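Local coordinates for protein CMP-sialic acid transporter 1 (Zea mays, PDB 6I1R) that probably carries CMP-sialic acid from the cytoplasm into the Golgi in exchange for CMP, and is captured here facing outward with CMP bound, at residues F205-L210 with G222-R227; A35-L40 with N230-T235; L43-V48 with Q197-G202. The protein carries 5 engineered substitutions. All coordinates share one frame; numbering follows the deposited sequence.

Interaction 1: F205-L210 with G222-R227; sequences FNMGWL and GPWWQR. With C5P (cytidine-5'-monophosphate), chain D.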
loop_
_atom_site.group_PDB
_atom_site.type_symbol
_atom_site.label_atom_id
_atom_site.label_comp_id
_atom_site.label_asym_id
_atom_site.label_seq_id
_atom_site.Cartn_x
_atom_site.Cartn_y
_atom_site.Cartn_z
ATOM N N PHE B 205 -14.511 11.879 15.373
ATOM C CA PHE B 205 -14.883 11.509 14.000
ATOM C C PHE B 205 -13.892 10.485 13.428
ATOM O O PHE B 205 -14.318 9.512 12.807
ATOM C CB PHE B 205 -14.992 12.752 13.111
ATOM C CG PHE B 205 -16.348 13.413 13.114
ATOM C CD1 PHE B 205 -16.888 13.924 14.286
ATOM C CD2 PHE B 205 -17.081 13.536 11.945
ATOM C CE1 PHE B 205 -18.134 14.535 14.286
ATOM C CE2 PHE B 205 -18.326 14.148 11.946
ATOM C CZ PHE B 205 -18.850 14.646 13.117
ATOM N N ASN B 206 -12.589 10.700 13.628
ATOM C CA ASN B 206 -11.565 9.702 13.261
ATOM C C ASN B 206 -11.946 8.328 13.824
ATOM O O ASN B 206 -11.798 7.308 13.150
ATOM C CB ASN B 206 -10.170 10.070 13.783
ATOM C CG ASN B 206 -9.314 10.805 12.774
ATOM O OD1 ASN B 206 -9.118 12.012 12.883
ATOM N ND2 ASN B 206 -8.786 10.085 11.799
ATOM N N MET B 207 -12.420 8.329 15.067
ATOM C CA MET B 207 -12.743 7.113 15.809
ATOM C C MET B 207 -14.020 6.480 15.240
ATOM O O MET B 207 -14.080 5.266 15.039
ATOM C CB MET B 207 -12.946 7.436 17.293
ATOM C CG MET B 207 -12.851 6.235 18.210
ATOM S SD MET B 207 -12.465 6.718 19.916
ATOM C CE MET B 207 -13.858 7.783 20.285
ATOM N N GLY B 208 -15.031 7.312 14.990
ATOM C CA GLY B 208 -16.279 6.865 14.372
ATOM C C GLY B 208 -16.057 6.272 12.989
ATOM O O GLY B 208 -16.783 5.366 12.574
ATOM N N TRP B 209 -15.057 6.787 12.275
ATOM C CA TRP B 209 -14.685 6.257 10.962
ATOM C C TRP B 209 -14.207 4.807 11.112
ATOM O O TRP B 209 -14.700 3.908 10.430
ATOM C CB TRP B 209 -13.617 7.144 10.306
ATOM C CG TRP B 209 -13.380 6.851 8.856
ATOM C CD1 TRP B 209 -14.277 6.976 7.835
ATOM C CD2 TRP B 209 -12.153 6.396 8.256
ATOM N NE1 TRP B 209 -13.699 6.622 6.646
ATOM C CE2 TRP B 209 -12.397 6.262 6.872
ATOM C CE3 TRP B 209 -10.881 6.083 8.749
ATOM C CZ2 TRP B 209 -11.414 5.830 5.982
ATOM C CZ3 TRP B 209 -9.911 5.656 7.868
ATOM C CH2 TRP B 209 -10.177 5.532 6.504
ATOM N N LEU B 210 -13.269 4.597 12.033
ATOM C CA LEU B 210 -12.693 3.271 12.288
ATOM C C LEU B 210 -13.775 2.314 12.809
ATOM O O LEU B 210 -13.737 1.119 12.512
ATOM C CB LEU B 210 -11.545 3.402 13.295
ATOM C CG LEU B 210 -10.311 4.155 12.798
ATOM C CD1 LEU B 210 -9.398 4.524 13.957
ATOM C CD2 LEU B 210 -9.553 3.336 11.764
ATOM N N GLY B 222 -10.862 -8.386 12.957
ATOM C CA GLY B 222 -10.126 -7.689 14.006
ATOM C C GLY B 222 -10.633 -6.270 14.212
ATOM O O GLY B 222 -10.848 -5.541 13.241
ATOM N N PRO B 223 -10.830 -5.865 15.480
ATOM C CA PRO B 223 -11.296 -4.519 15.795
ATOM C C PRO B 223 -10.158 -3.487 15.759
ATOM O O PRO B 223 -9.005 -3.815 16.044
ATOM C CB PRO B 223 -11.891 -4.649 17.203
ATOM C CG PRO B 223 -11.034 -5.702 17.851
ATOM C CD PRO B 223 -10.649 -6.635 16.721
ATOM N N TRP B 224 -10.517 -2.247 15.430
ATOM C CA TRP B 224 -9.565 -1.157 15.178
ATOM C C TRP B 224 -8.651 -0.916 16.389
ATOM O O TRP B 224 -7.474 -0.603 16.215
ATOM C CB TRP B 224 -10.316 0.124 14.790
ATOM C CG TRP B 224 -11.107 0.728 15.911
ATOM C CD1 TRP B 224 -12.407 0.468 16.239
ATOM C CD2 TRP B 224 -10.641 1.696 16.870
ATOM N NE1 TRP B 224 -12.782 1.204 17.330
ATOM C CE2 TRP B 224 -11.720 1.966 17.740
ATOM C CE3 TRP B 224 -9.425 2.355 17.079
ATOM C CZ2 TRP B 224 -11.614 2.869 18.797
ATOM C CZ3 TRP B 224 -9.322 3.247 18.125
ATOM C CH2 TRP B 224 -10.403 3.499 18.971
ATOM N N TRP B 225 -9.191 -1.039 17.601
ATOM C CA TRP B 225 -8.431 -0.716 18.821
ATOM C C TRP B 225 -7.360 -1.783 19.088
ATOM O O TRP B 225 -6.256 -1.456 19.531
ATOM C CB TRP B 225 -9.361 -0.518 20.028
ATOM C CG TRP B 225 -10.330 -1.633 20.289
ATOM C CD1 TRP B 225 -11.629 -1.704 19.876
ATOM C CD2 TRP B 225 -10.090 -2.829 21.053
ATOM N NE1 TRP B 225 -12.208 -2.864 20.314
ATOM C CE2 TRP B 225 -11.288 -3.574 21.040
ATOM C CE3 TRP B 225 -8.983 -3.346 21.738
ATOM C CZ2 TRP B 225 -11.407 -4.805 21.686
ATOM C CZ3 TRP B 225 -9.100 -4.562 22.375
ATOM C CH2 TRP B 225 -10.297 -5.280 22.348
ATOM N N GLN B 226 -7.682 -3.044 18.814
ATOM C CA GLN B 226 -6.734 -4.153 18.982
ATOM C C GLN B 226 -5.605 -4.024 17.948
ATOM O O GLN B 226 -4.428 -4.190 18.268
ATOM C CB GLN B 226 -7.470 -5.486 18.834
ATOM C CG GLN B 226 -6.650 -6.703 19.237
ATOM C CD GLN B 226 -7.397 -7.991 18.996
ATOM O OE1 GLN B 226 -7.901 -8.246 17.903
ATOM N NE2 GLN B 226 -7.470 -8.824 20.021
ATOM N N ARG B 227 -5.987 -3.698 16.718
ATOM C CA ARG B 227 -5.077 -3.622 15.571
ATOM C C ARG B 227 -4.216 -2.350 15.637
ATOM O O ARG B 227 -3.194 -2.258 14.954
ATOM C CB ARG B 227 -5.917 -3.645 14.289
ATOM C CG ARG B 227 -5.130 -3.804 12.997
ATOM C CD ARG B 227 -6.048 -4.076 11.818
ATOM N NE ARG B 227 -7.013 -3.005 11.587
ATOM C CZ ARG B 227 -8.269 -2.994 12.031
ATOM N NH1 ARG B 227 -9.062 -1.978 11.733
ATOM N NH2 ARG B 227 -8.731 -3.989 12.768
HETATM O O3P C5P D . -6.604 16.549 11.214
HETATM P P C5P D . -7.477 15.981 10.121
HETATM O O1P C5P D . -7.776 16.946 8.999
HETATM O O2P C5P D . -7.085 14.597 9.664
HETATM O "O5'" C5P D . -8.904 15.766 10.838
HETATM C "C5'" C5P D . -9.447 14.456 10.992
HETATM C "C4'" C5P D . -10.779 14.370 10.260
HETATM O "O4'" C5P D . -10.566 13.906 8.924
HETATM C "C3'" C5P D . -11.727 13.398 10.948
HETATM O "O3'" C5P D . -12.876 14.104 11.432
HETATM C "C2'" C5P D . -12.077 12.341 9.908
HETATM O "O2'" C5P D . -13.483 12.281 9.630
HETATM C "C1'" C5P D . -11.321 12.724 8.644
HETATM N N1 C5P D . -10.422 11.634 8.257
HETATM C C2 C5P D . -10.954 10.427 7.760
HETATM N N3 C5P D . -10.131 9.417 7.401
HETATM C C4 C5P D . -8.792 9.557 7.516
HETATM C C5 C5P D . -8.255 10.741 8.005
HETATM C C6 C5P D . -9.099 11.781 8.374
HETATM O O2 C5P D . -12.192 10.290 7.651
HETATM N N4 C5P D . -7.973 8.540 7.154
#
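W224 lays one face of its indole over L210 and turns the far end of its six-membered ring to M207. L210 CB sits 4.2 Å from the centroid of the W224 five-membered ring, 27° off the normal, a CH-pi contact near the ring rim; CB of W225 covers the opposite face. At chi1 69°, CG of W224 stands between its own N and carbonyl carbon, which swings the indole to the side of helix 191-216. M207 meets it at a slant: CG comes within 3.6 Å of W224 CZ2, and SD lies 5.0 Å from the centroid of the six-membered ring, an oblique Met-aromatic contact. F39 of helix 37-59 adds an edge-to-face contact to W224, while D214 accepts a hydrogen bond from the W224 backbone N.

One turn of helix 191-216 thus works in two directions. L210 and M207 hold the short helical turn that follows the 217-223 link, and W209 turns to the nucleotide, with C5P N3 lying 3.6 Å above its ring plane and C5P N4 3.5 Å from W209 CZ3. The N3 and N4 side of the cytosine lies over the W209 indole, which makes an aromatic wall of the CMP pocket.

Interaction 2: A35-L40 with N230-T235; sequences ATIPFL and NGYSIT. With C5P (cytidine-5'-monophosphate), chain D.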
loop_
_atom_site.group_PDB
_atom_site.type_symbol
_atom_site.label_atom_id
_atom_site.label_comp_id
_atom_site.label_asym_id
_atom_site.label_seq_id
_atom_site.Cartn_x
_atom_site.Cartn_y
_atom_site.Cartn_z
ATOM N N ALA B 35 -4.346 4.122 8.141
ATOM C CA ALA B 35 -5.709 4.464 8.537
ATOM C C ALA B 35 -5.719 4.963 9.988
ATOM O O ALA B 35 -6.538 5.808 10.348
ATOM C CB ALA B 35 -6.608 3.263 8.367
ATOM N N THR B 36 -4.800 4.443 10.802
ATOM C CA THR B 36 -4.788 4.685 12.248
ATOM C C THR B 36 -3.919 5.898 12.611
ATOM O O THR B 36 -4.053 6.428 13.714
ATOM C CB THR B 36 -4.288 3.446 13.004
ATOM O OG1 THR B 36 -3.128 2.954 12.330
ATOM C CG2 THR B 36 -5.326 2.349 13.095
ATOM N N ILE B 37 -3.028 6.328 11.717
ATOM C CA ILE B 37 -2.075 7.403 12.046
ATOM C C ILE B 37 -2.825 8.717 12.303
ATOM O O ILE B 37 -2.533 9.392 13.289
ATOM C CB ILE B 37 -0.987 7.547 10.961
ATOM C CG1 ILE B 37 0.123 6.515 11.171
ATOM C CG2 ILE B 37 -0.436 8.968 10.909
ATOM C CD1 ILE B 37 1.200 6.541 10.122
ATOM N N PRO B 38 -3.781 9.090 11.429
ATOM C CA PRO B 38 -4.531 10.340 11.632
ATOM C C PRO B 38 -5.239 10.392 12.995
ATOM O O PRO B 38 -5.393 11.474 13.561
ATOM C CB PRO B 38 -5.570 10.379 10.503
ATOM C CG PRO B 38 -4.950 9.536 9.428
ATOM C CD PRO B 38 -4.245 8.441 10.197
ATOM N N PHE B 39 -5.657 9.232 13.499
ATOM C CA PHE B 39 -6.278 9.126 14.820
ATOM C C PHE B 39 -5.246 9.462 15.904
ATOM O O PHE B 39 -5.489 10.322 16.751
ATOM C CB PHE B 39 -6.877 7.729 15.010
ATOM C CG PHE B 39 -7.426 7.444 16.386
ATOM C CD1 PHE B 39 -8.695 7.869 16.750
ATOM C CD2 PHE B 39 -6.676 6.735 17.312
ATOM C CE1 PHE B 39 -9.198 7.598 18.014
ATOM C CE2 PHE B 39 -7.181 6.465 18.576
ATOM C CZ PHE B 39 -8.440 6.897 18.924
ATOM N N LEU B 40 -4.097 8.787 15.862
ATOM C CA LEU B 40 -3.016 9.027 16.826
ATOM C C LEU B 40 -2.483 10.457 16.677
ATOM O O LEU B 40 -2.121 11.087 17.669
ATOM C CB LEU B 40 -1.888 8.012 16.607
ATOM C CG LEU B 40 -2.233 6.546 16.865
ATOM C CD1 LEU B 40 -0.981 5.686 16.801
ATOM C CD2 LEU B 40 -2.929 6.368 18.208
ATOM N N ASN B 230 -0.379 -2.309 15.461
ATOM C CA ASN B 230 0.288 -3.334 14.642
ATOM C C ASN B 230 1.272 -2.677 13.664
ATOM O O ASN B 230 0.981 -1.636 13.072
ATOM C CB ASN B 230 -0.712 -4.214 13.886
ATOM C CG ASN B 230 -1.315 -5.313 14.739
ATOM O OD1 ASN B 230 -0.698 -5.781 15.692
ATOM N ND2 ASN B 230 -2.515 -5.744 14.391
ATOM N N GLY B 231 2.447 -3.292 13.532
ATOM C CA GLY B 231 3.449 -2.896 12.540
ATOM C C GLY B 231 4.152 -1.590 12.878
ATOM O O GLY B 231 5.026 -1.157 12.121
ATOM N N TYR B 232 3.805 -0.975 14.009
ATOM C CA TYR B 232 4.263 0.382 14.328
ATOM C C TYR B 232 5.751 0.365 14.692
ATOM O O TYR B 232 6.132 -0.057 15.782
ATOM C CB TYR B 232 3.440 0.994 15.466
ATOM C CG TYR B 232 2.273 1.833 15.013
ATOM C CD1 TYR B 232 1.147 1.257 14.446
ATOM C CD2 TYR B 232 2.297 3.213 15.144
ATOM C CE1 TYR B 232 0.077 2.029 14.022
ATOM C CE2 TYR B 232 1.235 3.998 14.728
ATOM C CZ TYR B 232 0.118 3.404 14.166
ATOM O OH TYR B 232 -0.931 4.175 13.756
ATOM N N SER B 233 6.575 0.836 13.761
ATOM C CA SER B 233 8.005 0.999 13.992
ATOM C C SER B 233 8.258 2.320 14.727
ATOM O O SER B 233 7.316 3.045 15.060
ATOM C CB SER B 233 8.762 0.939 12.690
ATOM O OG SER B 233 8.244 1.880 11.766
ATOM N N ILE B 234 9.528 2.609 14.997
ATOM C CA ILE B 234 9.936 3.926 15.482
ATOM C C ILE B 234 9.595 4.959 14.400
ATOM O O ILE B 234 8.958 5.980 14.706
ATOM C CB ILE B 234 11.432 3.952 15.867
ATOM C CG1 ILE B 234 11.673 3.379 17.270
ATOM C CG2 ILE B 234 12.010 5.355 15.739
ATOM C CD1 ILE B 234 11.826 1.875 17.314
ATOM N N THR B 235 9.983 4.684 13.156
ATOM C CA THR B 235 9.711 5.660 12.077
ATOM C C THR B 235 8.207 5.930 12.017
ATOM O O THR B 235 7.817 7.079 11.868
ATOM C CB THR B 235 10.268 5.303 10.687
ATOM O OG1 THR B 235 9.466 4.443 9.878
ATOM C CG2 THR B 235 11.637 4.685 10.732
HETATM O O3P C5P D . -6.604 16.549 11.214
HETATM P P C5P D . -7.477 15.981 10.121
HETATM O O1P C5P D . -7.776 16.946 8.999
HETATM O O2P C5P D . -7.085 14.597 9.664
HETATM O "O5'" C5P D . -8.904 15.766 10.838
HETATM C "C5'" C5P D . -9.447 14.456 10.992
HETATM C "C4'" C5P D . -10.779 14.370 10.260
HETATM O "O4'" C5P D . -10.566 13.906 8.924
HETATM C "C3'" C5P D . -11.727 13.398 10.948
HETATM O "O3'" C5P D . -12.876 14.104 11.432
HETATM C "C2'" C5P D . -12.077 12.341 9.908
HETATM O "O2'" C5P D . -13.483 12.281 9.630
HETATM C "C1'" C5P D . -11.321 12.724 8.644
HETATM N N1 C5P D . -10.422 11.634 8.257
HETATM C C2 C5P D . -10.954 10.427 7.760
HETATM N N3 C5P D . -10.131 9.417 7.401
HETATM C C4 C5P D . -8.792 9.557 7.516
HETATM C C5 C5P D . -8.255 10.741 8.005
HETATM C C6 C5P D . -9.099 11.781 8.374
HETATM O O2 C5P D . -12.192 10.290 7.651
HETATM N N4 C5P D . -7.973 8.540 7.154
#
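The start of helix 37-59, one wall of the CMP pocket, meets the loop that leads into helix 234-256, and a single tyrosine makes the join. Y232 points its phenol straight at the helix start, and T36, I37 and L40 surround its hydroxyl. The one hydrogen bond between the segments runs from Y232 OH to T36 OG1, 2.9 Å long, with T36 OG1 at the ring edge and close to the ring plane. The chi1 of T36 is 45°, which places OG1 between the backbone N and the carbonyl carbon, where it also hydrogen-bonds to D33 O.

Apolar branches close round the same phenol end. L40 points back at Y232 from the opposite direction and meets the ring obliquely, its CD1 lying 3.5 Å from Y232 CE2 and 3.4 Å from Y232 OH. I37 comes in aslant, with CG1 3.6 Å from Y232 OH. W237, in the first turns of helix 234-256, meets the tyrosine ring with the planes about 55° apart, and S233 occupies the N-cap position of that helix. On the loop, N230 and S233 also pack against Y95 and S150 of the second subunit.

P38 looks away from the tyrosine: its CB is 3.7 Å from C5P C5, so this helix end touches base on one side and phenol on the other. Its neighbour F39 turns to M207 and W224.

All four touching residues are buried, so the polar atoms need partners inside the protein. T36 OG1 accepts from Y232 OH and donates to D33 O, a short chain of hydrogen bonds that satisfies both hydroxyls and gives a largely apolar joint one directional bond, which probably helps to fix where the phenol end sits.

Interaction 3: L43-V48 with Q197-G202; sequences LFKLSV and QLYTFG. With C5P (cytidine-5'-monophosphate), chain D.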
loop_
_atom_site.group_PDB
_atom_site.type_symbol
_atom_site.label_atom_id
_atom_site.label_comp_id
_atom_site.label_asym_id
_atom_site.label_seq_id
_atom_site.Cartn_x
_atom_site.Cartn_y
_atom_site.Cartn_z
ATOM N N LEU B 43 -4.944 12.672 18.388
ATOM C CA LEU B 43 -4.844 12.440 19.831
ATOM C C LEU B 43 -3.637 13.210 20.390
ATOM O O LEU B 43 -3.719 13.805 21.464
ATOM C CB LEU B 43 -4.724 10.935 20.102
ATOM C CG LEU B 43 -5.410 10.437 21.374
ATOM C CD1 LEU B 43 -6.923 10.540 21.252
ATOM C CD2 LEU B 43 -4.998 9.007 21.686
ATOM N N PHE B 44 -2.535 13.201 19.641
ATOM C CA PHE B 44 -1.321 13.943 20.002
ATOM C C PHE B 44 -1.624 15.445 20.090
ATOM O O PHE B 44 -1.210 16.100 21.043
ATOM C CB PHE B 44 -0.206 13.648 18.992
ATOM C CG PHE B 44 1.056 14.457 19.158
ATOM C CD1 PHE B 44 2.071 14.028 20.000
ATOM C CD2 PHE B 44 1.239 15.639 18.456
ATOM C CE1 PHE B 44 3.234 14.770 20.144
ATOM C CE2 PHE B 44 2.402 16.380 18.601
ATOM C CZ PHE B 44 3.398 15.944 19.445
ATOM N N LYS B 45 -2.341 15.983 19.103
ATOM C CA LYS B 45 -2.652 17.419 19.055
ATOM C C LYS B 45 -3.647 17.782 20.165
ATOM O O LYS B 45 -3.502 18.824 20.812
ATOM C CB LYS B 45 -3.216 17.805 17.684
ATOM C CG LYS B 45 -2.198 17.809 16.550
ATOM C CD LYS B 45 -2.721 17.256 15.238
ATOM C CE LYS B 45 -3.403 18.285 14.365
ATOM N NZ LYS B 45 -3.508 17.824 12.960
ATOM N N LEU B 46 -4.654 16.933 20.367
ATOM C CA LEU B 46 -5.678 17.169 21.387
ATOM C C LEU B 46 -5.039 17.190 22.781
ATOM O O LEU B 46 -5.393 18.028 23.611
ATOM C CB LEU B 46 -6.749 16.076 21.298
ATOM C CG LEU B 46 -7.699 15.985 22.493
ATOM C CD1 LEU B 46 -8.502 17.266 22.652
ATOM C CD2 LEU B 46 -8.626 14.787 22.357
ATOM N N SER B 47 -4.121 16.259 23.036
ATOM C CA SER B 47 -3.547 16.097 24.372
ATOM C C SER B 47 -2.411 17.106 24.603
ATOM O O SER B 47 -2.147 17.470 25.749
ATOM C CB SER B 47 -3.092 14.676 24.605
ATOM O OG SER B 47 -1.864 14.410 23.945
ATOM N N VAL B 48 -1.746 17.556 23.538
ATOM C CA VAL B 48 -0.695 18.579 23.666
ATOM C C VAL B 48 -1.351 19.960 23.818
ATOM O O VAL B 48 -0.810 20.832 24.501
ATOM C CB VAL B 48 0.296 18.535 22.483
ATOM C CG1 VAL B 48 1.055 19.842 22.302
ATOM C CG2 VAL B 48 1.273 17.377 22.620
ATOM N N GLN B 197 -11.134 22.045 21.420
ATOM C CA GLN B 197 -12.478 21.780 20.893
ATOM C C GLN B 197 -12.369 21.176 19.488
ATOM O O GLN B 197 -13.028 20.181 19.170
ATOM C CB GLN B 197 -13.308 23.062 20.808
ATOM C CG GLN B 197 -13.492 23.788 22.131
ATOM C CD GLN B 197 -13.855 25.231 21.888
ATOM O OE1 GLN B 197 -15.012 25.565 21.638
ATOM N NE2 GLN B 197 -12.856 26.097 21.934
ATOM N N LEU B 198 -11.542 21.806 18.658
ATOM C CA LEU B 198 -11.345 21.390 17.270
ATOM C C LEU B 198 -10.913 19.920 17.223
ATOM O O LEU B 198 -11.529 19.111 16.530
ATOM C CB LEU B 198 -10.290 22.300 16.631
ATOM C CG LEU B 198 -9.972 22.029 15.161
ATOM C CD1 LEU B 198 -11.198 22.248 14.285
ATOM C CD2 LEU B 198 -8.820 22.904 14.690
ATOM N N TYR B 199 -9.868 19.588 17.978
ATOM C CA TYR B 199 -9.227 18.273 17.902
ATOM C C TYR B 199 -10.007 17.225 18.707
ATOM O O TYR B 199 -9.753 16.032 18.550
ATOM C CB TYR B 199 -7.773 18.358 18.377
ATOM C CG TYR B 199 -6.896 19.278 17.564
ATOM C CD1 TYR B 199 -7.002 19.338 16.183
ATOM C CD2 TYR B 199 -5.943 20.082 18.173
ATOM C CE1 TYR B 199 -6.197 20.179 15.430
ATOM C CE2 TYR B 199 -5.129 20.926 17.434
ATOM C CZ TYR B 199 -5.256 20.973 16.058
ATOM O OH TYR B 199 -4.459 21.797 15.318
ATOM N N THR B 200 -10.934 17.648 19.565
ATOM C CA THR B 200 -11.824 16.697 20.238
ATOM C C THR B 200 -12.761 16.078 19.193
ATOM O O THR B 200 -12.862 14.854 19.085
ATOM C CB THR B 200 -12.584 17.361 21.395
ATOM O OG1 THR B 200 -11.650 17.557 22.457
ATOM C CG2 THR B 200 -13.752 16.543 21.901
ATOM N N PHE B 201 -13.418 16.931 18.414
ATOM C CA PHE B 201 -14.350 16.475 17.384
ATOM C C PHE B 201 -13.602 15.651 16.327
ATOM O O PHE B 201 -14.140 14.671 15.810
ATOM C CB PHE B 201 -15.091 17.664 16.768
ATOM C CG PHE B 201 -16.147 18.264 17.661
ATOM C CD1 PHE B 201 -17.245 17.516 18.057
ATOM C CD2 PHE B 201 -16.047 19.574 18.105
ATOM C CE1 PHE B 201 -18.218 18.063 18.881
ATOM C CE2 PHE B 201 -17.023 20.120 18.926
ATOM C CZ PHE B 201 -18.107 19.365 19.312
ATOM N N GLY B 202 -12.366 16.041 16.021
ATOM C CA GLY B 202 -11.521 15.280 15.102
ATOM C C GLY B 202 -11.242 13.876 15.615
ATOM O O GLY B 202 -11.340 12.907 14.859
HETATM O O3P C5P D . -6.604 16.549 11.214
HETATM P P C5P D . -7.477 15.981 10.121
HETATM O O1P C5P D . -7.776 16.946 8.999
HETATM O O2P C5P D . -7.085 14.597 9.664
HETATM O "O5'" C5P D . -8.904 15.766 10.838
HETATM C "C5'" C5P D . -9.447 14.456 10.992
HETATM C "C4'" C5P D . -10.779 14.370 10.260
HETATM O "O4'" C5P D . -10.566 13.906 8.924
HETATM C "C3'" C5P D . -11.727 13.398 10.948
HETATM O "O3'" C5P D . -12.876 14.104 11.432
HETATM C "C2'" C5P D . -12.077 12.341 9.908
HETATM O "O2'" C5P D . -13.483 12.281 9.630
HETATM C "C1'" C5P D . -11.321 12.724 8.644
HETATM N N1 C5P D . -10.422 11.634 8.257
HETATM C C2 C5P D . -10.954 10.427 7.760
HETATM N N3 C5P D . -10.131 9.417 7.401
HETATM C C4 C5P D . -8.792 9.557 7.516
HETATM C C5 C5P D . -8.255 10.741 8.005
HETATM C C6 C5P D . -9.099 11.781 8.374
HETATM O O2 C5P D . -12.192 10.290 7.651
HETATM N N4 C5P D . -7.973 8.540 7.154
HETATM O O HOH W 1 -4.465 20.359 12.364
#
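Where the phosphate end of the CMP pocket lies, two transmembrane helices of this drug/metabolite transporter-type fold pack side by side. Helix segments 43-48 and 197-202 run in roughly opposite directions, 146° between them, with axes 8.6 Å apart at closest approach. Their backbones come nearest at L46 and Y199.

Y199 contributes the largest share of the interface. The aliphatic part of K45 crosses its ring at about a right angle: K45 CB stands 3.8 Å from the Y199 ring centroid, 20° off the normal, a CH-pi contact over one face. Further out, K45 CE reaches Y199 CE1 at 3.5 Å. The lysine chain bends at chi2 and again at chi3, and these bends carry it across the ring face, from the CD2/CE2 side to CE1 and CZ, instead of straight off the helix.

Beside this pair, L46 CB packs on Y199 CB at 3.8 Å. With CG anti to its N (chi1 166°), L46 extends its methyl groups along the neighbouring helix to T200. L46 CD1 packs against T200 OG1, whose hydrogen bond goes to V196 O, one turn earlier in its own helix.

The charged end of K45 forms a salt bridge with E42, another residue of the CMP pocket. K45 NZ also approaches the phosphate, 3.8 Å from C5P O3P, a spacing consistent with electrostatic attraction to the nucleotide. L248 of helix 234-256 packs on both K45 and Y199, and G247 O is a weak hydrogen-bond partner of the Y199 hydroxyl. Between lysine and tyrosine sits one water, which accepts from K45 NZ at 2.8 Å and lies 3.3 Å from Y199 OH.

Overall arrangement
All three contacts include residues that touch CMP. Helix 191-216 serves interactions 1 and 3, and helix 37-59 serves interactions 2 and 3, so interaction 3 joins the two helices directly at the phosphate end, while 1 and 2 tie each of them to the 222-235 region near the base. Interactions 1 and 2 touch where F39 packs on M207 and W224 and where N206 packs on P38; their centres are about 12 Å apart. Interaction 2 is the fully buried one and has the only direct hydrogen bond across its segments. The other two are partly buried: interaction 1 packs leucine and methionine on an indole, interaction 3 mixes apolar packing with lysine and water.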